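Actin-related protein 8 (Homo sapiens, PDB 4FO0) binds ATP with low basal ATPase activity and serves as a proposed core, non-polymerising actin-family subunit of the INO80 chromatin remodelling complex. Local coordinates at residues F16-H21 with L27-A32. Residues are numbered along the deposited sequence; the frame is centred on the assembly and turned at random.
Sequences FIIVIH and LRIGRA. With ATP (adenosine-5'-triphosphate), chain C.
I29 lies alongside I20, both pointing the same way, with CD1 of I29 3.9 Å from CG1 of I20; CG1 of I29 also meets CG2 of I18, so its side chain touches both isoleucines on this face of the neighbouring strand. The two strands, 17-21 and 26-31, form the antiparallel hairpin that opens the actin fold, its connecting turn carrying the ATP-binding S24 and T25. I18, I20 and I29 share one face of the sheet, where L27 reaches in with CD1 to touch CG2 of I20 at 3.8 Å, and helix 170-187 packs over this patch through W181, A184 and I185. The other face holds V19, whose CG2 approaches CB of A32, and helix 553-563 lies against that side. Strand 200-205 pairs in parallel with the far edge of 17-21, which makes this strand an interior one.

Backbone pairing is regular: V19 exchanges two bonds with G30, H21 exchanges two with R28, and A32 N adds one to I17 O. The V19 carbonyl also accepts from the indole NH of W555.

Toward the nucleotide the hairpin turns polar. NE2 of H21 is hydrogen-bonded to OE2 of E235. A water sits over the imidazole centre, 3.7 Å above its plane, donating to H21 O and accepting from R28 NE. The R28 chain bends at chi3 (-87°) and brings its guanidinium to the phosphates, where the positive charge probably offsets some of their negative charge: NH2 donates to ATP O1A, modelled too close for the length to be trusted, and a weak bond runs from R28 NH2 to ATP O2B, 3.4 Å.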
loop_
_atom_site.group_PDB
_atom_site.type_symbol
_atom_site.label_atom_id
_atom_site.label_comp_id
_atom_site.label_asym_id
_atom_site.label_seq_id
_atom_site.Cartn_x
_atom_site.Cartn_y
_atom_site.Cartn_z
ATOM N N PHE A 16 -16.242 10.526 -18.723
ATOM C CA PHE A 16 -15.499 11.775 -18.693
ATOM C C PHE A 16 -15.065 12.163 -17.294
ATOM O O PHE A 16 -14.676 13.301 -17.034
ATOM C CB PHE A 16 -16.310 12.872 -19.362
ATOM C CG PHE A 16 -16.462 12.647 -20.815
ATOM C CD1 PHE A 16 -15.467 13.053 -21.689
ATOM C CD2 PHE A 16 -17.553 11.948 -21.309
ATOM C CE1 PHE A 16 -15.582 12.805 -23.038
ATOM C CE2 PHE A 16 -17.674 11.697 -22.654
ATOM C CZ PHE A 16 -16.685 12.124 -23.523
ATOM N N ILE A 17 -15.115 11.193 -16.398
ATOM C CA ILE A 17 -14.625 11.398 -15.058
ATOM C C ILE A 17 -13.437 10.485 -14.789
ATOM O O ILE A 17 -13.567 9.258 -14.836
ATOM C CB ILE A 17 -15.741 11.163 -14.066
ATOM C CG1 ILE A 17 -16.800 12.256 -14.258
ATOM C CG2 ILE A 17 -15.182 11.128 -12.652
ATOM C CD1 ILE A 17 -18.060 12.027 -13.480
ATOM N N ILE A 18 -12.270 11.082 -14.550
ATOM C CA ILE A 18 -11.075 10.303 -14.206
ATOM C C ILE A 18 -10.966 10.093 -12.697
ATOM O O ILE A 18 -11.009 11.056 -11.922
ATOM C CB ILE A 18 -9.784 10.973 -14.662
ATOM C CG1 ILE A 18 -9.764 11.154 -16.178
ATOM C CG2 ILE A 18 -8.601 10.127 -14.243
ATOM C CD1 ILE A 18 -9.820 9.867 -16.917
ATOM N N VAL A 19 -10.847 8.835 -12.279
ATOM C CA VAL A 19 -10.704 8.526 -10.859
ATOM C C VAL A 19 -9.250 8.214 -10.520
ATOM O O VAL A 19 -8.628 7.336 -11.131
ATOM C CB VAL A 19 -11.633 7.381 -10.432
ATOM C CG1 VAL A 19 -11.393 7.001 -8.978
ATOM C CG2 VAL A 19 -13.082 7.794 -10.641
ATOM N N ILE A 20 -8.709 8.954 -9.556
ATOM C CA ILE A 20 -7.286 8.861 -9.236
ATOM C C ILE A 20 -7.005 8.451 -7.795
ATOM O O ILE A 20 -7.349 9.161 -6.842
ATOM C CB ILE A 20 -6.572 10.173 -9.521
ATOM C CG1 ILE A 20 -6.912 10.643 -10.936
ATOM C CG2 ILE A 20 -5.057 10.010 -9.328
ATOM C CD1 ILE A 20 -6.361 12.013 -11.274
ATOM N N HIS A 21 -6.375 7.292 -7.647
ATOM C CA HIS A 21 -6.014 6.800 -6.329
ATOM C C HIS A 21 -4.515 6.590 -6.241
ATOM O O HIS A 21 -3.995 5.545 -6.637
ATOM C CB HIS A 21 -6.709 5.484 -6.038
ATOM C CG HIS A 21 -6.566 5.044 -4.621
ATOM N ND1 HIS A 21 -6.905 3.774 -4.196
ATOM C CD2 HIS A 21 -6.121 5.702 -3.523
ATOM C CE1 HIS A 21 -6.681 3.675 -2.899
ATOM N NE2 HIS A 21 -6.200 4.829 -2.466
ATOM N N LEU A 27 0.136 3.798 -8.295
ATOM C CA LEU A 27 -0.943 4.675 -8.699
ATOM C C LEU A 27 -2.065 3.846 -9.354
ATOM O O LEU A 27 -1.825 2.985 -10.202
ATOM C CB LEU A 27 -0.427 5.730 -9.676
ATOM C CG LEU A 27 -1.526 6.501 -10.426
ATOM C CD1 LEU A 27 -2.395 7.326 -9.473
ATOM C CD2 LEU A 27 -0.913 7.385 -11.497
ATOM N N ARG A 28 -3.291 4.076 -8.939
ATOM C CA ARG A 28 -4.410 3.421 -9.604
ATOM C C ARG A 28 -5.266 4.498 -10.240
ATOM O O ARG A 28 -5.751 5.417 -9.565
ATOM C CB ARG A 28 -5.178 2.495 -8.645
ATOM C CG ARG A 28 -4.518 1.120 -8.602
ATOM C CD ARG A 28 -4.878 0.274 -7.407
ATOM N NE ARG A 28 -4.018 0.543 -6.262
ATOM C CZ ARG A 28 -3.060 -0.266 -5.807
ATOM N NH1 ARG A 28 -2.805 -1.433 -6.391
ATOM N NH2 ARG A 28 -2.355 0.097 -4.742
ATOM N N ILE A 29 -5.397 4.419 -11.555
ATOM C CA ILE A 29 -6.029 5.507 -12.291
ATOM C C ILE A 29 -6.853 4.982 -13.471
ATOM O O ILE A 29 -6.469 4.003 -14.114
ATOM C CB ILE A 29 -4.962 6.521 -12.757
ATOM C CG1 ILE A 29 -5.605 7.713 -13.446
ATOM C CG2 ILE A 29 -3.936 5.860 -13.684
ATOM C CD1 ILE A 29 -4.649 8.867 -13.642
ATOM N N GLY A 30 -7.995 5.612 -13.737
ATOM C CA GLY A 30 -8.852 5.184 -14.834
ATOM C C GLY A 30 -10.113 6.010 -14.965
ATOM O O GLY A 30 -10.390 6.856 -14.115
ATOM N N ARG A 31 -10.874 5.782 -16.033
ATOM C CA ARG A 31 -12.202 6.387 -16.172
ATOM C C ARG A 31 -13.158 5.714 -15.201
ATOM O O ARG A 31 -13.045 4.509 -14.925
ATOM C CB ARG A 31 -12.753 6.193 -17.580
ATOM C CG ARG A 31 -11.938 6.795 -18.684
ATOM C CD ARG A 31 -12.432 6.294 -20.018
ATOM N NE ARG A 31 -11.466 6.560 -21.084
ATOM C CZ ARG A 31 -11.516 7.610 -21.900
ATOM N NH1 ARG A 31 -12.485 8.517 -21.777
ATOM N NH2 ARG A 31 -10.592 7.761 -22.839
ATOM N N ALA A 32 -14.118 6.476 -14.697
ATOM C CA ALA A 32 -15.127 5.910 -13.801
ATOM C C ALA A 32 -15.902 4.749 -14.453
ATOM O O ALA A 32 -16.558 3.972 -13.772
ATOM C CB ALA A 32 -16.075 6.998 -13.325
HETATM P PG ATP C . 0.299 2.744 0.601
HETATM O O1G ATP C . -1.176 2.471 0.714
HETATM O O2G ATP C . 0.664 4.127 0.120
HETATM O O3G ATP C . 1.137 2.283 1.774
HETATM P PB ATP C . -0.021 1.338 -1.922
HETATM O O1B ATP C . 1.006 1.431 -3.018
HETATM O O2B ATP C . -1.419 1.929 -2.038
HETATM O O3B ATP C . 0.768 1.791 -0.597
HETATM P PA ATP C . -1.079 -1.297 -2.206
HETATM O O1A ATP C . -0.756 -1.302 -3.678
HETATM O O2A ATP C . -2.497 -1.204 -1.703
HETATM O O3A ATP C . -0.143 -0.207 -1.506
HETATM O "O5'" ATP C . -0.433 -2.620 -1.588
HETATM C "C5'" ATP C . 0.919 -2.898 -1.915
HETATM C "C4'" ATP C . 1.401 -4.014 -1.021
HETATM O "O4'" ATP C . 0.555 -5.132 -1.240
HETATM C "C3'" ATP C . 2.815 -4.465 -1.348
HETATM O "O3'" ATP C . 3.587 -4.536 -0.145
HETATM C "C2'" ATP C . 2.634 -5.844 -1.935
HETATM O "O2'" ATP C . 3.720 -6.714 -1.654
HETATM C "C1'" ATP C . 1.383 -6.288 -1.220
HETATM N N9 ATP C . 0.787 -7.457 -1.883
HETATM C C8 ATP C . 0.262 -7.489 -3.116
HETATM N N7 ATP C . -0.187 -8.732 -3.411
HETATM C C5 ATP C . 0.053 -9.509 -2.348
HETATM C C6 ATP C . -0.163 -10.924 -2.008
HETATM N N6 ATP C . -0.755 -11.750 -2.907
HETATM N N1 ATP C . 0.245 -11.343 -0.781
HETATM C C2 ATP C . 0.833 -10.519 0.108
HETATM N N3 ATP C . 1.068 -9.215 -0.148
HETATM C C4 ATP C . 0.704 -8.666 -1.336
HETATM O O HOH W 1 -3.279 3.172 -4.979
#